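Local coordinates for protein transaminase (Arthrobacter sp., PDB 5G2P) that probably transfers amino groups between amines and carbonyl compounds with S selectivity, using a bound pyridoxal-5'-phosphate cofactor, at residues E109-K114 with A309-K314; Q240-T245 with G434-N439; G263-S268 with Q290-T295. All blocks are in the same frame, centred on the assembly; numbering follows the deposited sequence.

Contact 1 of 3, residues E109-K114 with A309-K314; sequences EDWPGK and AVVVSK
Trp111 lays its indole across Val311 at about a right angle, ring atom CH2 meeting the valine's CG1 at 3.8 Å. Nearer the chain, CB of Ser313 comes to the ring's edge, in plane, 3.9 Å from CE3 of Trp111. With chi1 at 75°, CG of Trp111 stands between its own backbone N and carbonyl carbon, and this brings the ring end back to the strand although the CB bond leads away. The indole's rotation is set from the other edge: NE1 of Trp111 donates, nearly in the ring plane, to OE1 of Glu109 at 2.8 Å, and Pro112 CG covers one face. Val311 CG1 also takes Pro112 CB at 4.1 Å, so one methyl is wedged against both rings, a small apolar group that suits a buried place.

Lys314 runs out extended past O of Pro112 and CA of Gly113, and its NZ bonds O of Asp110 at 2.9 Å, tilted 17° from the carbonyl plane. The backbones are joined through a classic beta bulge: Gly113 and Lys114 both face Val312, whose O takes a bond of 2.7 Å from Gly113 N and a weak one from Lys114 N. Glycine suits the bulge because a CB there would clash with Lys314 CA and Ser313 O.

In the central mixed sheet of this fold-type I aminotransferase's large domain, strand 308-313 runs antiparallel to its neighbours 112-118 and 293-296. Ser313 caps helix 314-321 through Ile316 N, Val310 and Val312 rest on helix 121-136, and NZ of Lys114 forms a salt bridge with Asp321 and also bonds Gln28 of the second subunit.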
loop_
_atom_site.group_PDB
_atom_site.type_symbol
_atom_site.label_atom_id
_atom_site.label_comp_id
_atom_site.label_asym_id
_atom_site.label_seq_id
_atom_site.Cartn_x
_atom_site.Cartn_y
_atom_site.Cartn_z
ATOM N N GLU B 109 -22.622 -1.350 32.888
ATOM C CA GLU B 109 -22.896 -1.165 31.443
ATOM C C GLU B 109 -23.210 -2.498 30.758
ATOM O O GLU B 109 -22.618 -3.529 31.086
ATOM C CB GLU B 109 -21.748 -0.402 30.730
ATOM C CG GLU B 109 -21.527 1.021 31.277
ATOM C CD GLU B 109 -20.293 1.759 30.708
ATOM O OE1 GLU B 109 -19.605 1.230 29.810
ATOM O OE2 GLU B 109 -20.014 2.897 31.159
ATOM N N ASP B 110 -24.126 -2.464 29.794
ATOM C CA ASP B 110 -24.603 -3.690 29.134
ATOM C C ASP B 110 -23.801 -4.164 27.929
ATOM O O ASP B 110 -23.931 -5.317 27.532
ATOM C CB ASP B 110 -26.067 -3.545 28.707
ATOM C CG ASP B 110 -27.022 -3.598 29.871
ATOM O OD1 ASP B 110 -26.654 -4.137 30.947
ATOM O OD2 ASP B 110 -28.166 -3.102 29.706
ATOM N N TRP B 111 -22.995 -3.282 27.346
ATOM C CA TRP B 111 -22.309 -3.550 26.078
ATOM C C TRP B 111 -21.069 -4.498 26.121
ATOM O O TRP B 111 -20.830 -5.171 25.132
ATOM C CB TRP B 111 -21.933 -2.232 25.374
ATOM C CG TRP B 111 -20.764 -1.567 26.028
ATOM C CD1 TRP B 111 -20.819 -0.701 27.075
ATOM C CD2 TRP B 111 -19.360 -1.753 25.735
ATOM N NE1 TRP B 111 -19.559 -0.313 27.434
ATOM C CE2 TRP B 111 -18.641 -0.947 26.639
ATOM C CE3 TRP B 111 -18.648 -2.507 24.786
ATOM C CZ2 TRP B 111 -17.246 -0.877 26.639
ATOM C CZ3 TRP B 111 -17.259 -2.441 24.780
ATOM C CH2 TRP B 111 -16.568 -1.632 25.706
ATOM N N PRO B 112 -20.291 -4.543 27.239
ATOM C CA PRO B 112 -19.024 -5.290 27.198
ATOM C C PRO B 112 -19.214 -6.811 27.163
ATOM O O PRO B 112 -20.015 -7.360 27.936
ATOM C CB PRO B 112 -18.324 -4.897 28.515
ATOM C CG PRO B 112 -19.079 -3.748 29.074
ATOM C CD PRO B 112 -20.485 -3.903 28.552
ATOM N N GLY B 113 -18.452 -7.483 26.307
ATOM C CA GLY B 113 -18.548 -8.945 26.201
ATOM C C GLY B 113 -17.327 -9.653 26.750
ATOM O O GLY B 113 -17.395 -10.321 27.792
ATOM N N LYS B 114 -16.201 -9.513 26.055
ATOM C CA LYS B 114 -14.984 -10.257 26.405
ATOM C C LYS B 114 -13.733 -9.388 26.389
ATOM O O LYS B 114 -13.737 -8.274 25.889
ATOM C CB LYS B 114 -14.794 -11.443 25.449
ATOM C CG LYS B 114 -15.792 -12.591 25.646
ATOM C CD LYS B 114 -15.358 -13.775 24.809
ATOM C CE LYS B 114 -15.998 -15.057 25.301
ATOM N NZ LYS B 114 -15.345 -16.208 24.635
ATOM N N ALA B 309 -4.705 -4.656 26.976
ATOM C CA ALA B 309 -5.932 -5.433 26.768
ATOM C C ALA B 309 -6.846 -4.748 25.765
ATOM O O ALA B 309 -6.763 -3.531 25.536
ATOM C CB ALA B 309 -6.691 -5.664 28.100
ATOM N N VAL B 310 -7.748 -5.547 25.208
ATOM C CA VAL B 310 -8.874 -5.039 24.456
ATOM C C VAL B 310 -10.167 -5.592 25.075
ATOM O O VAL B 310 -10.214 -6.760 25.488
ATOM C CB VAL B 310 -8.716 -5.372 22.947
ATOM C CG1 VAL B 310 -8.739 -6.882 22.742
ATOM C CG2 VAL B 310 -9.851 -4.770 22.138
ATOM N N VAL B 311 -11.185 -4.738 25.183
ATOM C CA VAL B 311 -12.538 -5.151 25.519
ATOM C C VAL B 311 -13.429 -4.977 24.298
ATOM O O VAL B 311 -13.460 -3.909 23.703
ATOM C CB VAL B 311 -13.109 -4.396 26.745
ATOM C CG1 VAL B 311 -14.598 -4.702 26.919
ATOM C CG2 VAL B 311 -12.352 -4.841 27.977
ATOM N N VAL B 312 -14.150 -6.043 23.931
ATOM C CA VAL B 312 -15.051 -5.980 22.780
ATOM C C VAL B 312 -16.507 -6.124 23.234
ATOM O O VAL B 312 -16.794 -6.779 24.246
ATOM C CB VAL B 312 -14.703 -7.012 21.676
ATOM C CG1 VAL B 312 -13.267 -6.789 21.142
ATOM C CG2 VAL B 312 -14.861 -8.443 22.185
ATOM N N SER B 313 -17.423 -5.509 22.486
ATOM C CA SER B 313 -18.845 -5.589 22.815
ATOM C C SER B 313 -19.327 -7.038 22.785
ATOM O O SER B 313 -18.702 -7.893 22.174
ATOM C CB SER B 313 -19.670 -4.794 21.799
ATOM O OG SER B 313 -19.478 -5.315 20.493
ATOM N N LYS B 314 -20.472 -7.292 23.417
ATOM C CA LYS B 314 -21.139 -8.603 23.297
ATOM C C LYS B 314 -21.320 -9.080 21.867
ATOM O O LYS B 314 -21.088 -10.238 21.593
ATOM C CB LYS B 314 -22.486 -8.584 24.006
ATOM C CG LYS B 314 -22.338 -8.709 25.503
ATOM C CD LYS B 314 -23.628 -8.379 26.224
ATOM C CE LYS B 314 -23.414 -8.570 27.706
ATOM N NZ LYS B 314 -24.585 -8.017 28.433
#

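Contact 2 of 3, residues Q240-T245 with G434-N439; sequences QGVGST and GGAMPN
Met437 closes its bent side chain on the carbonyl of Val242, inside a type I beta turn that runs from Gly241 to Ser244; two irregular loops meet here, and the contact is one of turn against loop. The tight part is the methionine, buried together with Gly243 and Ser244. Its CG lies 3.4 Å from Val242 O and its CE 3.5 Å from the same oxygen, so the thioether curls around a single carbonyl. Turns at chi2 (-62°) and chi3 (99°) produce this curl, which an unbranched, flexible chain can adopt easily. CG also touches Gly243 O at 3.6 Å and the hydroxyl side of Ser244, so one methylene packs against three polar atoms of the turn. With an alanine here, CG, SD and CE would be gone, which would probably open a gap beside the Val242 carbonyl and leave Val242 CG1 without the methyl that meets it.

Looser packing lies on the solvent side, where Val242 and Ala436 are only partly buried. Here CG1 of Val242 meets Ala436 CB at 4.1 Å, and CE of Met437, whose side chain crosses the valine at about a right angle, stands equally far from that CG1. Alanine is small enough to approach the turn without pushing it aside. The valine side chain is about 5 Å from the bound cofactor, so this looser flank belongs to the surroundings of the active site. The turn itself is held by arginines: Arg442 bonds the oxygens of Gln240 and Gly241, and Arg406 those of Gly243 and Ser244.

Polar linkage between the loops passes through an ordered water, which accepts from Met437 N at 2.9 Å and donates to Ser244 OG at 2.7 Å.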
loop_
_atom_site.group_PDB
_atom_site.type_symbol
_atom_site.label_atom_id
_atom_site.label_comp_id
_atom_site.label_asym_id
_atom_site.label_seq_id
_atom_site.Cartn_x
_atom_site.Cartn_y
_atom_site.Cartn_z
ATOM N N GLN B 240 -6.831 13.711 23.615
ATOM C CA GLN B 240 -5.552 13.369 22.967
ATOM C C GLN B 240 -4.406 13.430 23.988
ATOM O O GLN B 240 -4.207 14.458 24.666
ATOM C CB GLN B 240 -5.315 14.285 21.786
ATOM C CG GLN B 240 -6.148 13.933 20.568
ATOM C CD GLN B 240 -5.870 14.843 19.398
ATOM O OE1 GLN B 240 -5.681 16.045 19.583
ATOM N NE2 GLN B 240 -5.862 14.294 18.181
ATOM N N GLY B 241 -3.681 12.317 24.118
ATOM C CA GLY B 241 -2.698 12.170 25.203
ATOM C C GLY B 241 -1.355 12.840 24.888
ATOM O O GLY B 241 -1.064 13.964 25.379
ATOM N N VAL B 242 -0.538 12.156 24.076
ATOM C CA VAL B 242 0.724 12.725 23.610
ATOM C C VAL B 242 0.456 14.052 22.890
ATOM O O VAL B 242 1.186 15.045 23.096
ATOM C CB VAL B 242 1.489 11.756 22.697
ATOM C CG1 VAL B 242 2.751 12.441 22.152
ATOM C CG2 VAL B 242 1.846 10.459 23.463
ATOM N N GLY B 243 -0.597 14.071 22.077
ATOM C CA GLY B 243 -0.947 15.249 21.262
ATOM C C GLY B 243 -1.529 16.402 22.086
ATOM O O GLY B 243 -1.660 17.510 21.577
ATOM N N SER B 244 -1.922 16.118 23.329
ATOM C CA SER B 244 -2.183 17.129 24.358
ATOM C C SER B 244 -3.334 18.106 24.035
ATOM O O SER B 244 -3.134 19.322 23.948
ATOM C CB SER B 244 -0.875 17.880 24.685
ATOM O OG SER B 244 0.160 16.954 25.004
ATOM N N THR B 245 -4.533 17.562 23.862
ATOM C CA THR B 245 -5.720 18.404 23.735
ATOM C C THR B 245 -6.862 17.852 24.588
ATOM O O THR B 245 -6.828 16.695 25.057
ATOM C CB THR B 245 -6.224 18.488 22.279
ATOM O OG1 THR B 245 -6.722 17.199 21.850
ATOM C CG2 THR B 245 -5.138 18.987 21.323
ATOM N N GLY B 434 6.088 19.336 32.690
ATOM C CA GLY B 434 6.416 19.738 31.322
ATOM C C GLY B 434 5.370 19.254 30.350
ATOM O O GLY B 434 4.177 19.320 30.644
ATOM N N GLY B 435 5.821 18.787 29.184
ATOM C CA GLY B 435 4.907 18.265 28.176
ATOM C C GLY B 435 5.672 17.694 27.000
ATOM O O GLY B 435 6.869 17.955 26.843
ATOM N N ALA B 436 4.979 16.893 26.194
ATOM C CA ALA B 436 5.533 16.343 24.947
ATOM C C ALA B 436 5.465 17.356 23.787
ATOM O O ALA B 436 6.349 17.374 22.922
ATOM C CB ALA B 436 4.780 15.077 24.566
ATOM N N MET B 437 4.392 18.148 23.738
ATOM C CA MET B 437 4.182 19.152 22.680
ATOM C C MET B 437 4.876 20.464 23.080
ATOM O O MET B 437 5.050 20.697 24.270
ATOM C CB MET B 437 2.675 19.393 22.460
ATOM C CG MET B 437 1.882 18.171 21.962
ATOM S SD MET B 437 2.472 17.614 20.339
ATOM C CE MET B 437 3.547 16.252 20.785
ATOM N N PRO B 438 5.308 21.290 22.097
ATOM C CA PRO B 438 6.124 22.480 22.415
ATOM C C PRO B 438 5.425 23.620 23.159
ATOM O O PRO B 438 6.075 24.298 23.963
ATOM C CB PRO B 438 6.634 22.949 21.027
ATOM C CG PRO B 438 5.645 22.372 20.044
ATOM C CD PRO B 438 5.302 21.023 20.636
ATOM N N ASN B 439 4.131 23.830 22.899
ATOM C CA ASN B 439 3.357 24.899 23.531
ATOM C C ASN B 439 2.359 24.436 24.583
ATOM O O ASN B 439 1.536 25.225 25.050
ATOM C CB ASN B 439 2.606 25.697 22.450
ATOM C CG ASN B 439 3.522 26.161 21.326
ATOM O OD1 ASN B 439 4.544 26.840 21.562
ATOM N ND2 ASN B 439 3.181 25.786 20.098
HETATM O O HOH W 1 2.456 17.990 25.858
#

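Contact 3 of 3, residues G263-S268 with Q290-T295; sequences GVLWIS and QPDIIT
Trp266 and Asp292 are joined by a side-chain bond as well as by backbone. OD2 of Asp292 uses its anti lone pair to accept Trp266 N at 2.7 Å, almost straight at 172°, and the same oxygen forms a salt bridge with Arg256, so the carboxylate links the backbone of strand 265-269 to helix 251-262. In return Trp266 O accepts Asp292 N at 2.9 Å and, weakly, Ile293 N. The ladder of a parallel sheet follows, with Ser268 N giving to Ile293 O at 2.9 Å and Thr295 N to Ser268 O at 3.2 Å.

One CH-pi contact is present. Pro291 CB stands over the six-membered ring of Trp266, 4.0 Å from its centroid, and Ser268 CB lies on that face too, offset toward the rim. The indole reaches them because CG is anti to the backbone N (chi1 175°), while its NE1 bonds Thr236. The proline's C-H groups suit the electron-rich face of an indole.

The aliphatic contacts lie on the opposite face of the sheet. Ile267 and Ile293 lie side by side, pointing the same way, with CG1 of Ile267 at 4.0 Å from Ile293 CB. Leu265 CD1 meets Ile293 CD1 at 4.3 Å, and Leu265 CD2 lies 3.8 Å from Asp292 CG.

Thr295 OG1 bonds Asp269 of the pyridoxal-5'-phosphate pocket, and so is second shell to the cofactor. In the fold-type I central sheet this parallel pair is internal, with strand 231-236 beyond 265-269; helix 121-136 covers Leu265, Ile293 and Thr295, and helix 251-262 covers Trp266.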
loop_
_atom_site.group_PDB
_atom_site.type_symbol
_atom_site.label_atom_id
_atom_site.label_comp_id
_atom_site.label_asym_id
_atom_site.label_seq_id
_atom_site.Cartn_x
_atom_site.Cartn_y
_atom_site.Cartn_z
ATOM N N GLY B 263 -23.072 2.818 10.395
ATOM C CA GLY B 263 -22.781 1.382 10.506
ATOM C C GLY B 263 -21.281 1.136 10.678
ATOM O O GLY B 263 -20.770 0.102 10.271
ATOM N N VAL B 264 -20.587 2.079 11.310
ATOM C CA VAL B 264 -19.125 2.007 11.510
ATOM C C VAL B 264 -18.824 1.811 13.013
ATOM O O VAL B 264 -19.536 2.353 13.853
ATOM C CB VAL B 264 -18.495 3.292 10.915
ATOM C CG1 VAL B 264 -17.047 3.489 11.305
ATOM C CG2 VAL B 264 -18.629 3.259 9.382
ATOM N N LEU B 265 -17.815 1.015 13.363
ATOM C CA LEU B 265 -17.471 0.836 14.784
ATOM C C LEU B 265 -16.777 2.047 15.388
ATOM O O LEU B 265 -16.159 2.833 14.667
ATOM C CB LEU B 265 -16.578 -0.394 14.994
ATOM C CG LEU B 265 -17.110 -1.742 14.504
ATOM C CD1 LEU B 265 -16.106 -2.854 14.804
ATOM C CD2 LEU B 265 -18.436 -2.038 15.183
ATOM N N TRP B 266 -16.905 2.195 16.710
ATOM C CA TRP B 266 -16.080 3.148 17.444
ATOM C C TRP B 266 -15.178 2.452 18.448
ATOM O O TRP B 266 -15.649 1.740 19.366
ATOM C CB TRP B 266 -16.927 4.215 18.138
ATOM C CG TRP B 266 -16.113 5.158 19.006
ATOM C CD1 TRP B 266 -14.862 5.696 18.735
ATOM C CD2 TRP B 266 -16.509 5.684 20.273
ATOM N NE1 TRP B 266 -14.455 6.495 19.779
ATOM C CE2 TRP B 266 -15.446 6.514 20.735
ATOM C CE3 TRP B 266 -17.657 5.540 21.064
ATOM C CZ2 TRP B 266 -15.497 7.185 21.970
ATOM C CZ3 TRP B 266 -17.710 6.199 22.294
ATOM C CH2 TRP B 266 -16.631 7.018 22.733
ATOM N N ILE B 267 -13.876 2.683 18.265
ATOM C CA ILE B 267 -12.844 2.181 19.182
ATOM C C ILE B 267 -12.417 3.351 20.029
ATOM O O ILE B 267 -11.885 4.326 19.498
ATOM C CB ILE B 267 -11.600 1.676 18.431
ATOM C CG1 ILE B 267 -11.952 0.500 17.506
ATOM C CG2 ILE B 267 -10.494 1.276 19.428
ATOM C CD1 ILE B 267 -10.926 0.319 16.390
ATOM N N SER B 268 -12.649 3.266 21.343
ATOM C CA SER B 268 -12.117 4.285 22.232
ATOM C C SER B 268 -10.753 3.782 22.671
ATOM O O SER B 268 -10.668 2.795 23.377
ATOM C CB SER B 268 -12.989 4.489 23.478
ATOM O OG SER B 268 -12.512 5.627 24.200
ATOM N N GLN B 290 -21.190 4.772 24.834
ATOM C CA GLN B 290 -20.505 3.504 25.035
ATOM C C GLN B 290 -19.837 3.105 23.709
ATOM O O GLN B 290 -20.475 3.180 22.661
ATOM C CB GLN B 290 -21.512 2.440 25.513
ATOM C CG GLN B 290 -22.240 2.794 26.819
ATOM C CD GLN B 290 -23.225 1.712 27.292
ATOM O OE1 GLN B 290 -23.634 1.686 28.462
ATOM N NE2 GLN B 290 -23.597 0.809 26.391
ATOM N N PRO B 291 -18.543 2.701 23.740
ATOM C CA PRO B 291 -17.881 2.337 22.480
ATOM C C PRO B 291 -18.153 0.871 22.114
ATOM O O PRO B 291 -18.784 0.167 22.883
ATOM C CB PRO B 291 -16.403 2.553 22.806
ATOM C CG PRO B 291 -16.307 2.156 24.236
ATOM C CD PRO B 291 -17.594 2.676 24.871
ATOM N N ASP B 292 -17.697 0.435 20.943
ATOM C CA ASP B 292 -17.743 -0.968 20.532
ATOM C C ASP B 292 -16.547 -1.755 21.045
ATOM O O ASP B 292 -16.647 -2.944 21.316
ATOM C CB ASP B 292 -17.796 -1.011 19.009
ATOM C CG ASP B 292 -19.038 -0.310 18.483
ATOM O OD1 ASP B 292 -20.152 -0.837 18.700
ATOM O OD2 ASP B 292 -18.912 0.791 17.937
ATOM N N ILE B 293 -15.424 -1.058 21.177
ATOM C CA ILE B 293 -14.136 -1.671 21.534
ATOM C C ILE B 293 -13.353 -0.638 22.347
ATOM O O ILE B 293 -13.390 0.547 22.023
ATOM C CB ILE B 293 -13.293 -2.059 20.282
ATOM C CG1 ILE B 293 -14.023 -3.080 19.396
ATOM C CG2 ILE B 293 -11.948 -2.661 20.701
ATOM C CD1 ILE B 293 -13.360 -3.303 18.036
ATOM N N ILE B 294 -12.658 -1.099 23.393
ATOM C CA ILE B 294 -11.735 -0.263 24.156
ATOM C C ILE B 294 -10.344 -0.892 24.084
ATOM O O ILE B 294 -10.231 -2.096 24.216
ATOM C CB ILE B 294 -12.132 -0.261 25.664
ATOM C CG1 ILE B 294 -13.549 0.280 25.868
ATOM C CG2 ILE B 294 -11.121 0.517 26.506
ATOM C CD1 ILE B 294 -14.049 0.054 27.312
ATOM N N THR B 295 -9.297 -0.082 23.901
ATOM C CA THR B 295 -7.929 -0.559 24.056
ATOM C C THR B 295 -7.362 -0.053 25.371
ATOM O O THR B 295 -7.622 1.093 25.774
ATOM C CB THR B 295 -7.043 -0.110 22.882
ATOM O OG1 THR B 295 -7.123 1.321 22.747
ATOM C CG2 THR B 295 -7.513 -0.784 21.594
#

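Contacts 1 and 3 belong to one mixed sheet and touch: strand 293-296 of contact 3 pairs with strand 308-313 of contact 1, with Val311 O and Ile294 N 2.9 Å apart. Contact 3 joins parallel inner strands and is the more thoroughly buried. Contact 1, at an outermost strand of this chain's sheet, is antiparallel and bulged, and mixes buried valines with the exposed Lys314, while Lys114 links it to the second subunit. Contact 2 shares no strand with either, its centre about 30 Å from that of contact 1. Contacts 2 and 3 both come near the cofactor, but contact 2 does so through loops, relying on methionine packing and a water instead of direct backbone bonds.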